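Local coordinates for protein HRI1 (Saccharomyces cerevisiae, PDB 3RBY), which is of unknown function and non-essential, but interacts with the kinase HRR25 and may interact with SEC72, at residues G31-L36 / F76-D81; R20-S25 / F194-E199; T61-D66 / R93-T98; T98-W103 / V108-A113. All coordinates share one frame; numbering follows the deposited sequence.

Contact 1. Residues G31-L36 / F76-D81; sequences GHYISL and FNFWLD
Tyr33 OH is flanked by Phe76 and Phe78, with CD2 of the Phe76 ring and CD2 of the Phe78 ring each 3.7 Å from it. Its hydrogen-bond partner, in neither segment, is Thr61 OG1, just before strand 62-66. Behind the hydroxyl, the tyrosine and Phe76 form a T-shaped (edge-to-face) pair. The edge of Phe76 carrying CD2 and CE2 comes over one face of Tyr33, near its rim, with the ring planes at 79° and the centroids 5.3 Å apart; Tyr33 CZ lies 3.8 Å from Phe76 CD2. Phe78 arrives instead close to the tyrosine plane, its side chain roughly perpendicular to that of Tyr33, with CD2 4.1 Å from Tyr33 CE1. With CG wedged between the backbone N and the carbonyl carbon (chi1 66°), Tyr33 reaches from strand 33-38 to the end of strand 71-76, within the ten-stranded sheet of this beta-barrel protein. Phe78 also meets the rings of Phe55 and Trp53, and beyond it Trp79 and Leu80 both face Ala56 in a classic beta bulge. The chemistry across the segments is therefore aromatic and dispersive, while the buried hydroxyl draws its polar partner from a third part of the chain.

Contact 2. Residues R20-S25 / F194-E199; sequences RTFTLS and FIRLLE
Leu24 and Arg196 have the nearest CA atoms of the two backbones, 9.4 Å apart, so the gap between the main chains is bridged by side chains. Arg196 does most of this: its chain, bent at chi2 and chi3, carries the guanidinium to residues 22-24. NH1 gives Phe22 O a hydrogen bond, bent to 134° at the hydrogen, with the oxygen tilted out of the guanidinium plane; the modelled 2.5 Å is unusually short, so its exact length is doubtful. The same NH1 sits over one face of the Phe22 ring, offset toward the rim and 3.5 Å from CD1. Arg196 CZ is 4.5 Å from the ring centroid in a cation-pi contact, the two planes turned 56° from each other. Arg196 belongs to strand 192-199 of the seven-stranded antiparallel sheet, whereas Leu24 begins a strand of the larger ten-stranded sheet, so the arginine spans the two sheets. The Leu24 side chain crosses that of Arg196 at about a right angle, CB 3.6 Å from NH2 and CD1 3.9 Å from CD. Gln178 of strand 176-183 completes the arrangement, taking a hydrogen bond from Arg196 NH2 and giving one to Leu24 O. A leucine here would probably leave Phe22 O and Gln178 OE1 without the donors Arg196 gives them and the Phe22 face without its cation. Asn146 of the second subunit packs on Phe22.

Contact 3. Residues T61-D66 / R93-T98; sequences TVKAND and RGEVNT
Lys63 and Glu95 form a salt bridge on the outer surface of the ten-stranded antiparallel sheet, spanning strand 71-76, which runs between strand 62-66 and strand 96-102. The main chains stay apart, Lys63 CA and Asn97 CA being the nearest pair at 9.5 Å, and each uses its backbone groups on the middle strand: Lys63 pairs with Asp75 and Asn65 with Thr73 on one flank, Val96 with Phe76 and Thr98 with Gln74 on the other. Over this strand Lys63 NZ donates to Glu95 OE2 at 2.7 Å. The ammonium stands above the carboxylate plane, 55° out of it, and the bridge is one-sided, since NZ is 3.7 Å from Glu95 OE1. A bend at the last torsion of Lys63 (chi4 88°) turns NZ toward the acid, while Glu95 stretches out to meet it, CG anti to the backbone N (chi1 171°); the two side chains cross at about a right angle. Lys63 also packs on Asp75, whose charge would probably add to the attraction felt by the ammonium. Other polar groups nearby are met too: Thr61 OG1 by Thr58 O and Tyr33 OH, Asp66 OD1 by Gly68 N in the turn to the next strand, and Thr98 OG1 by Gln74 O and Trp100 NE1. The methylene next to the ammonium follows it closely, Lys63 CE ending 3.9 Å from Glu95 OE2.

Contact 4. Residues T98-W103 / V108-A113; sequences TTWKNW and VEETGA
Thr99 and Thr111 form a hydrogen-bonded pair of antiparallel residues, joined by two nearly straight backbone bonds, Thr99 N to Thr111 O at 2.9 Å and Thr111 N to Thr99 O at 2.8 Å. Lys101 and Glu109 repeat the pattern, and between these pairs Trp100 faces Glu110 in a non-hydrogen-bonded pair. CA-H...O contacts fill in, among them Glu110 CA to Thr99 O.

Strands 96-102 and 108-114 thus make a beta hairpin within the ten-stranded sheet; the N-to-C directions of 98-102 and 108-113 are 162° apart. On the face bearing Trp100, side chains pack against the indole. Glu110 runs alongside it, its CB 3.6 Å from the centroid of the six-membered ring in a CH-pi contact; its carboxylate lies over the indole, the two planes only 12° from parallel, with CD 3.3 Å from Trp100 CZ2. Val108 CG1 meets the ring edge in plane, 3.7 Å from CE3. Trp130 stacks with Trp100 and also donates through NE1 to Glu110 OE1. With an alanine in place of Trp100, the Glu110 chain and Val108 CG1 would probably face a gap, and Trp130 would lose its stacking partner.

Polar side-chain contacts are partly local. Trp100 NE1 gives a 2.8 Å bond to Thr98 OG1, whose position between the backbone N and the carbonyl carbon (chi1 71°) places it there. On the other face Glu109 OE1 is salt-bridged to Arg127, and a water accepts from Trp103 NE1 at 3.0 Å. Thr111 OG1 bonds a second water at 2.6 Å. Asn18 of the second subunit packs on Trp103.

Overall arrangement
Contact 2 is buried and contact 1 partly so, both near the centre of the folded chain; contact 3 lies on the surface and contact 4, also away from the centre, mixes buried and exposed residues. All four reach the ten-stranded sheet, but contact 2 alone joins it to the seven-stranded one. Contacts 3 and 4 share Thr98 and strand 96-102, and contacts 1 and 2 meet through neighbouring strands, where Ser35 and Ser25 are hydrogen-bonded. Chemistry follows place: aromatic edges in contact 1, a buried arginine in contact 2, a lone salt bridge in contact 3, and regular backbone pairing in contact 4. Contacts 2 and 4 also touch the second subunit.

Contact 1. Residues G31-L36 / F76-D81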
# COMPACT_ATOMS: atom_id res chain seq x y z
N GLY A 31 12.19 17.50 -10.40
CA GLY A 31 12.91 16.97 -9.25
C GLY A 31 12.71 17.69 -7.92
O GLY A 31 13.34 17.32 -6.91
N HIS A 32 11.86 18.72 -7.89
CA HIS A 32 11.53 19.41 -6.64
C HIS A 32 10.66 18.47 -5.77
O HIS A 32 9.86 17.68 -6.31
CB HIS A 32 10.79 20.72 -6.93
CG HIS A 32 11.43 21.54 -8.01
ND1 HIS A 32 12.75 21.95 -7.94
CD2 HIS A 32 10.96 21.98 -9.20
CE1 HIS A 32 13.05 22.63 -9.03
NE2 HIS A 32 11.98 22.67 -9.81
N TYR A 33 10.83 18.53 -4.45
CA TYR A 33 10.18 17.57 -3.56
C TYR A 33 9.64 18.19 -2.27
O TYR A 33 10.25 19.12 -1.71
CB TYR A 33 11.15 16.43 -3.23
CG TYR A 33 12.34 16.89 -2.41
CD1 TYR A 33 12.28 16.90 -1.03
CD2 TYR A 33 13.51 17.32 -3.03
CE1 TYR A 33 13.36 17.33 -0.27
CE2 TYR A 33 14.61 17.75 -2.28
CZ TYR A 33 14.52 17.75 -0.90
OH TYR A 33 15.59 18.18 -0.13
N ILE A 34 8.51 17.67 -1.79
CA ILE A 34 7.96 17.98 -0.47
C ILE A 34 7.40 16.71 0.16
O ILE A 34 6.90 15.82 -0.55
CB ILE A 34 6.85 19.04 -0.55
CG1 ILE A 34 6.34 19.43 0.84
CG2 ILE A 34 5.71 18.54 -1.40
CD1 ILE A 34 5.60 20.75 0.84
N SER A 35 7.48 16.60 1.48
CA SER A 35 6.93 15.45 2.18
C SER A 35 6.21 15.92 3.45
O SER A 35 6.86 16.41 4.38
CB SER A 35 8.04 14.44 2.52
OG SER A 35 7.50 13.23 3.04
N LEU A 36 4.88 15.80 3.47
CA LEU A 36 4.07 16.19 4.64
C LEU A 36 3.67 14.93 5.39
O LEU A 36 3.22 13.95 4.78
CB LEU A 36 2.84 16.99 4.21
CG LEU A 36 3.17 18.27 3.44
CD1 LEU A 36 1.91 19.07 3.09
CD2 LEU A 36 4.15 19.12 4.25
N PHE A 76 20.29 13.97 0.79
CA PHE A 76 19.45 15.13 1.07
C PHE A 76 20.14 16.17 1.93
O PHE A 76 20.74 15.85 2.96
CB PHE A 76 18.16 14.71 1.79
CG PHE A 76 17.21 13.94 0.93
CD1 PHE A 76 17.24 12.55 0.91
CD2 PHE A 76 16.27 14.59 0.14
CE1 PHE A 76 16.36 11.83 0.12
CE2 PHE A 76 15.38 13.87 -0.66
CZ PHE A 76 15.43 12.50 -0.67
N ASN A 77 20.03 17.41 1.50
CA ASN A 77 20.28 18.56 2.37
C ASN A 77 19.05 19.44 2.35
O ASN A 77 18.92 20.34 1.51
CB ASN A 77 21.54 19.33 1.93
CG ASN A 77 22.81 18.56 2.23
OD1 ASN A 77 23.35 17.89 1.36
ND2 ASN A 77 23.27 18.63 3.49
N PHE A 78 18.13 19.18 3.27
CA PHE A 78 16.80 19.77 3.22
C PHE A 78 16.78 21.29 3.21
O PHE A 78 17.57 21.96 3.88
CB PHE A 78 15.95 19.24 4.38
CG PHE A 78 15.85 17.74 4.39
CD1 PHE A 78 16.41 16.99 5.41
CD2 PHE A 78 15.22 17.07 3.35
CE1 PHE A 78 16.33 15.60 5.41
CE2 PHE A 78 15.13 15.69 3.33
CZ PHE A 78 15.69 14.95 4.37
N TRP A 79 15.86 21.85 2.43
CA TRP A 79 15.60 23.28 2.48
C TRP A 79 14.68 23.56 3.68
O TRP A 79 15.04 24.28 4.62
CB TRP A 79 14.93 23.72 1.17
CG TRP A 79 14.66 25.18 1.08
CD1 TRP A 79 15.33 26.19 1.73
CD2 TRP A 79 13.62 25.82 0.32
NE1 TRP A 79 14.78 27.41 1.40
CE2 TRP A 79 13.73 27.21 0.54
CE3 TRP A 79 12.62 25.35 -0.53
CZ2 TRP A 79 12.88 28.13 -0.06
CZ3 TRP A 79 11.78 26.27 -1.14
CH2 TRP A 79 11.91 27.65 -0.90
N LEU A 80 13.48 22.98 3.64
CA LEU A 80 12.60 22.94 4.80
C LEU A 80 12.92 21.69 5.62
O LEU A 80 12.96 20.59 5.08
CB LEU A 80 11.14 22.85 4.34
CG LEU A 80 9.95 23.18 5.25
CD1 LEU A 80 8.84 22.15 5.07
CD2 LEU A 80 10.36 23.28 6.71
N ASP A 81 13.16 21.87 6.92
CA ASP A 81 13.25 20.76 7.87
C ASP A 81 12.68 21.22 9.21
O ASP A 81 13.36 21.92 9.97
CB ASP A 81 14.69 20.30 8.04
CG ASP A 81 14.82 19.14 9.01
OD1 ASP A 81 13.90 18.92 9.83
OD2 ASP A 81 15.87 18.44 8.96

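Contact 2. Residues R20-S25 / F194-E199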
# COMPACT_ATOMS: atom_id res chain seq x y z
N ARG A 20 2.14 5.90 11.89
CA ARG A 20 1.25 6.81 12.62
C ARG A 20 0.76 7.99 11.78
O ARG A 20 -0.01 8.84 12.26
CB ARG A 20 1.90 7.31 13.93
CG ARG A 20 2.19 6.20 14.98
CD ARG A 20 2.39 6.77 16.42
NE ARG A 20 1.25 7.61 16.81
CZ ARG A 20 1.36 8.90 17.14
NH1 ARG A 20 0.27 9.61 17.45
NH2 ARG A 20 2.55 9.49 17.17
N THR A 21 1.20 8.05 10.52
CA THR A 21 0.94 9.23 9.69
C THR A 21 0.15 8.91 8.42
O THR A 21 0.05 7.73 8.03
CB THR A 21 2.25 9.84 9.18
OG1 THR A 21 2.82 8.99 8.18
CG2 THR A 21 3.26 10.00 10.31
N PHE A 22 -0.27 9.96 7.73
CA PHE A 22 -0.81 9.87 6.38
C PHE A 22 0.17 10.62 5.48
O PHE A 22 -0.16 11.67 4.93
CB PHE A 22 -2.20 10.50 6.31
CG PHE A 22 -2.79 10.51 4.92
CD1 PHE A 22 -3.90 11.28 4.63
CD2 PHE A 22 -2.23 9.74 3.92
CE1 PHE A 22 -4.44 11.30 3.36
CE2 PHE A 22 -2.77 9.75 2.64
CZ PHE A 22 -3.87 10.53 2.37
N THR A 23 1.38 10.07 5.34
CA THR A 23 2.47 10.71 4.64
C THR A 23 2.38 10.53 3.11
O THR A 23 2.21 9.41 2.60
CB THR A 23 3.81 10.18 5.14
OG1 THR A 23 4.01 10.63 6.47
CG2 THR A 23 4.98 10.66 4.24
N LEU A 24 2.54 11.64 2.40
CA LEU A 24 2.64 11.63 0.95
C LEU A 24 3.91 12.40 0.60
O LEU A 24 4.14 13.50 1.13
CB LEU A 24 1.43 12.32 0.31
CG LEU A 24 0.10 11.55 0.20
CD1 LEU A 24 -0.99 12.40 -0.42
CD2 LEU A 24 0.26 10.27 -0.60
N SER A 25 4.74 11.83 -0.27
CA SER A 25 5.88 12.58 -0.83
C SER A 25 5.63 12.91 -2.29
O SER A 25 5.33 12.02 -3.10
CB SER A 25 7.18 11.80 -0.67
OG SER A 25 7.56 11.67 0.70
N PHE A 194 1.11 24.78 6.09
CA PHE A 194 1.11 23.67 5.14
C PHE A 194 -0.28 23.51 4.56
O PHE A 194 -1.27 23.83 5.20
CB PHE A 194 1.50 22.35 5.81
CG PHE A 194 2.81 22.39 6.53
CD1 PHE A 194 4.02 22.35 5.83
CD2 PHE A 194 2.85 22.45 7.92
CE1 PHE A 194 5.24 22.39 6.50
CE2 PHE A 194 4.07 22.48 8.61
CZ PHE A 194 5.27 22.45 7.90
N ILE A 195 -0.35 22.99 3.35
CA ILE A 195 -1.63 22.59 2.79
C ILE A 195 -1.48 21.30 2.00
O ILE A 195 -0.42 21.04 1.39
CB ILE A 195 -2.20 23.66 1.88
CG1 ILE A 195 -1.19 23.98 0.78
CG2 ILE A 195 -2.53 24.91 2.68
CD1 ILE A 195 -1.82 24.60 -0.46
N ARG A 196 -2.53 20.50 2.05
CA ARG A 196 -2.68 19.36 1.17
C ARG A 196 -4.03 19.56 0.52
O ARG A 196 -5.05 19.62 1.20
CB ARG A 196 -2.65 18.05 1.94
CG ARG A 196 -1.56 17.12 1.50
CD ARG A 196 -2.08 15.73 1.26
NE ARG A 196 -2.20 14.98 2.49
CZ ARG A 196 -1.20 14.41 3.17
NH1 ARG A 196 -1.48 13.73 4.27
NH2 ARG A 196 0.06 14.51 2.78
N LEU A 197 -4.02 19.73 -0.80
CA LEU A 197 -5.22 20.10 -1.52
C LEU A 197 -5.49 19.02 -2.55
O LEU A 197 -4.55 18.49 -3.15
CB LEU A 197 -4.99 21.42 -2.23
CG LEU A 197 -5.81 22.67 -1.92
CD1 LEU A 197 -5.44 23.72 -2.95
CD2 LEU A 197 -7.32 22.39 -1.94
N LEU A 198 -6.76 18.69 -2.77
CA LEU A 198 -7.12 17.68 -3.75
C LEU A 198 -8.16 18.24 -4.70
O LEU A 198 -9.22 18.72 -4.27
CB LEU A 198 -7.64 16.42 -3.05
CG LEU A 198 -8.12 15.23 -3.90
CD1 LEU A 198 -6.96 14.60 -4.67
CD2 LEU A 198 -8.80 14.18 -3.01
N GLU A 199 -7.86 18.21 -6.00
CA GLU A 199 -8.86 18.56 -7.01
C GLU A 199 -9.66 17.30 -7.36
O GLU A 199 -9.14 16.38 -7.99
CB GLU A 199 -8.23 19.18 -8.26
CG GLU A 199 -9.25 19.32 -9.41
CD GLU A 199 -8.66 19.97 -10.67
OE1 GLU A 199 -9.04 19.57 -11.80
OE2 GLU A 199 -7.83 20.90 -10.52

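Contact 3. Residues T61-D66 / R93-T98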
# COMPACT_ATOMS: atom_id res chain seq x y z
N THR A 61 18.80 20.41 -4.00
CA THR A 61 19.07 20.04 -2.60
C THR A 61 19.14 18.53 -2.37
O THR A 61 19.30 18.07 -1.23
CB THR A 61 18.05 20.65 -1.63
OG1 THR A 61 16.74 20.11 -1.89
CG2 THR A 61 18.03 22.16 -1.78
N VAL A 62 19.01 17.75 -3.44
CA VAL A 62 19.14 16.30 -3.32
C VAL A 62 19.93 15.77 -4.51
O VAL A 62 19.66 16.14 -5.65
CB VAL A 62 17.76 15.59 -3.17
CG1 VAL A 62 16.81 15.99 -4.31
CG2 VAL A 62 17.93 14.09 -3.13
N LYS A 63 20.93 14.94 -4.23
CA LYS A 63 21.70 14.33 -5.30
C LYS A 63 21.19 12.93 -5.50
O LYS A 63 21.43 12.04 -4.67
CB LYS A 63 23.20 14.30 -5.00
CG LYS A 63 23.75 15.55 -4.33
CD LYS A 63 25.08 15.22 -3.61
CE LYS A 63 25.41 16.19 -2.46
NZ LYS A 63 24.82 15.77 -1.16
N ALA A 64 20.46 12.74 -6.60
CA ALA A 64 19.95 11.43 -7.00
C ALA A 64 20.93 10.73 -7.91
O ALA A 64 21.36 11.33 -8.90
CB ALA A 64 18.58 11.64 -7.66
N ASN A 65 21.14 9.48 -7.65
CA ASN A 65 21.99 8.72 -8.53
C ASN A 65 21.57 7.27 -8.68
O ASN A 65 21.40 6.56 -7.69
CB ASN A 65 23.45 8.84 -8.08
CG ASN A 65 24.39 8.86 -9.25
OD1 ASN A 65 25.00 7.84 -9.58
ND2 ASN A 65 24.50 10.02 -9.90
N ASP A 66 21.40 6.86 -9.93
CA ASP A 66 20.92 5.52 -10.26
C ASP A 66 22.07 4.58 -10.59
O ASP A 66 22.97 4.90 -11.35
CB ASP A 66 19.93 5.59 -11.44
CG ASP A 66 19.27 4.25 -11.74
OD1 ASP A 66 19.26 3.36 -10.87
OD2 ASP A 66 18.74 4.10 -12.86
N ARG A 93 21.11 16.41 12.17
CA ARG A 93 21.51 17.67 11.55
C ARG A 93 22.43 17.39 10.37
O ARG A 93 23.29 16.51 10.44
CB ARG A 93 22.21 18.59 12.55
CG ARG A 93 21.30 19.17 13.63
CD ARG A 93 20.06 19.84 13.05
NE ARG A 93 18.85 19.48 13.80
CZ ARG A 93 18.24 20.30 14.66
NH1 ARG A 93 18.72 21.52 14.85
NH2 ARG A 93 17.16 19.92 15.30
N GLY A 94 22.23 18.12 9.28
CA GLY A 94 23.11 18.00 8.13
C GLY A 94 22.64 16.98 7.10
O GLY A 94 21.49 16.52 7.12
N GLU A 95 23.53 16.63 6.20
CA GLU A 95 23.15 15.80 5.07
C GLU A 95 22.57 14.48 5.57
O GLU A 95 22.96 13.98 6.64
CB GLU A 95 24.36 15.56 4.17
CG GLU A 95 24.16 14.54 3.07
CD GLU A 95 25.23 14.66 1.98
OE1 GLU A 95 25.87 13.64 1.63
OE2 GLU A 95 25.42 15.78 1.45
N VAL A 96 21.62 13.94 4.81
CA VAL A 96 21.14 12.58 5.07
C VAL A 96 21.36 11.72 3.85
O VAL A 96 20.91 12.05 2.75
CB VAL A 96 19.65 12.54 5.43
CG1 VAL A 96 19.23 11.10 5.71
CG2 VAL A 96 19.35 13.44 6.61
N ASN A 97 22.04 10.59 4.03
CA ASN A 97 22.30 9.69 2.92
C ASN A 97 21.34 8.50 2.88
O ASN A 97 21.30 7.69 3.82
CB ASN A 97 23.75 9.22 2.99
CG ASN A 97 24.73 10.38 2.95
OD1 ASN A 97 24.97 10.97 1.89
ND2 ASN A 97 25.29 10.72 4.11
N THR A 98 20.56 8.41 1.79
CA THR A 98 19.55 7.36 1.69
C THR A 98 19.73 6.49 0.46
O THR A 98 20.30 6.91 -0.55
CB THR A 98 18.11 7.92 1.71
OG1 THR A 98 17.84 8.59 0.46
CG2 THR A 98 17.91 8.89 2.88

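Contact 4. Residues T98-W103 / V108-A113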
# COMPACT_ATOMS: atom_id res chain seq x y z
N THR A 98 20.56 8.41 1.79
CA THR A 98 19.55 7.36 1.69
C THR A 98 19.73 6.49 0.46
O THR A 98 20.30 6.91 -0.55
CB THR A 98 18.11 7.92 1.71
OG1 THR A 98 17.84 8.59 0.46
CG2 THR A 98 17.91 8.89 2.88
N THR A 99 19.23 5.26 0.57
CA THR A 99 19.26 4.31 -0.52
C THR A 99 17.84 3.83 -0.80
O THR A 99 17.09 3.51 0.13
CB THR A 99 20.14 3.10 -0.17
OG1 THR A 99 21.49 3.54 0.05
CG2 THR A 99 20.13 2.08 -1.29
N TRP A 100 17.49 3.74 -2.08
CA TRP A 100 16.15 3.36 -2.51
C TRP A 100 16.19 2.13 -3.40
O TRP A 100 16.92 2.08 -4.38
CB TRP A 100 15.52 4.53 -3.26
CG TRP A 100 15.36 5.74 -2.39
CD1 TRP A 100 16.37 6.54 -1.91
CD2 TRP A 100 14.13 6.29 -1.89
NE1 TRP A 100 15.83 7.55 -1.14
CE2 TRP A 100 14.46 7.42 -1.11
CE3 TRP A 100 12.78 5.94 -2.03
CZ2 TRP A 100 13.49 8.20 -0.47
CZ3 TRP A 100 11.82 6.72 -1.39
CH2 TRP A 100 12.18 7.84 -0.62
N LYS A 101 15.40 1.12 -3.06
CA LYS A 101 15.42 -0.14 -3.78
C LYS A 101 14.01 -0.53 -4.21
O LYS A 101 13.15 -0.78 -3.35
CB LYS A 101 16.02 -1.25 -2.90
CG LYS A 101 17.51 -1.10 -2.52
CD LYS A 101 17.80 -1.71 -1.13
CE LYS A 101 19.12 -2.49 -1.06
NZ LYS A 101 19.01 -3.89 -1.60
N ASN A 102 13.77 -0.58 -5.52
CA ASN A 102 12.50 -1.05 -6.07
C ASN A 102 12.27 -2.54 -5.79
O ASN A 102 13.19 -3.35 -5.97
CB ASN A 102 12.44 -0.83 -7.59
CG ASN A 102 12.36 0.64 -7.98
OD1 ASN A 102 11.78 1.46 -7.26
ND2 ASN A 102 12.93 0.98 -9.13
N TRP A 103 11.07 -2.90 -5.33
CA TRP A 103 10.73 -4.32 -5.20
C TRP A 103 9.89 -4.77 -6.37
O TRP A 103 9.31 -3.95 -7.08
CB TRP A 103 9.95 -4.58 -3.91
CG TRP A 103 10.76 -4.44 -2.69
CD1 TRP A 103 12.09 -4.14 -2.62
CD2 TRP A 103 10.31 -4.57 -1.33
NE1 TRP A 103 12.49 -4.08 -1.31
CE2 TRP A 103 11.42 -4.34 -0.50
CE3 TRP A 103 9.07 -4.85 -0.75
CZ2 TRP A 103 11.33 -4.39 0.90
CZ3 TRP A 103 8.98 -4.90 0.64
CH2 TRP A 103 10.10 -4.67 1.45
N VAL A 108 8.68 0.56 -2.94
CA VAL A 108 10.06 1.01 -2.90
C VAL A 108 10.56 1.10 -1.47
O VAL A 108 10.00 1.85 -0.64
CB VAL A 108 10.22 2.41 -3.54
CG1 VAL A 108 11.71 2.81 -3.62
CG2 VAL A 108 9.58 2.46 -4.93
N GLU A 109 11.62 0.35 -1.17
CA GLU A 109 12.20 0.39 0.17
C GLU A 109 13.24 1.51 0.27
O GLU A 109 14.25 1.50 -0.45
CB GLU A 109 12.86 -0.96 0.51
CG GLU A 109 13.63 -0.94 1.85
CD GLU A 109 14.51 -2.16 2.04
OE1 GLU A 109 14.18 -3.00 2.90
OE2 GLU A 109 15.55 -2.27 1.35
N GLU A 110 13.00 2.47 1.17
CA GLU A 110 14.00 3.49 1.48
C GLU A 110 14.72 3.12 2.78
O GLU A 110 14.08 2.85 3.79
CB GLU A 110 13.36 4.88 1.64
CG GLU A 110 14.33 5.94 2.16
CD GLU A 110 13.63 7.17 2.71
OE1 GLU A 110 12.37 7.21 2.73
OE2 GLU A 110 14.34 8.12 3.13
N THR A 111 16.05 3.11 2.74
CA THR A 111 16.84 2.83 3.93
C THR A 111 17.91 3.89 4.14
O THR A 111 18.27 4.62 3.20
CB THR A 111 17.53 1.46 3.85
OG1 THR A 111 18.36 1.41 2.68
CG2 THR A 111 16.50 0.36 3.80
N GLY A 112 18.42 3.96 5.36
CA GLY A 112 19.51 4.87 5.67
C GLY A 112 19.86 4.92 7.15
O GLY A 112 19.23 4.26 7.98
N ALA A 113 20.88 5.72 7.47
CA ALA A 113 21.27 5.96 8.85
C ALA A 113 21.10 7.44 9.18
O ALA A 113 21.05 8.29 8.28
CB ALA A 113 22.71 5.53 9.08
O HOH W 1 16.93 0.52 0.73
O HOH W 2 15.22 -4.16 -0.17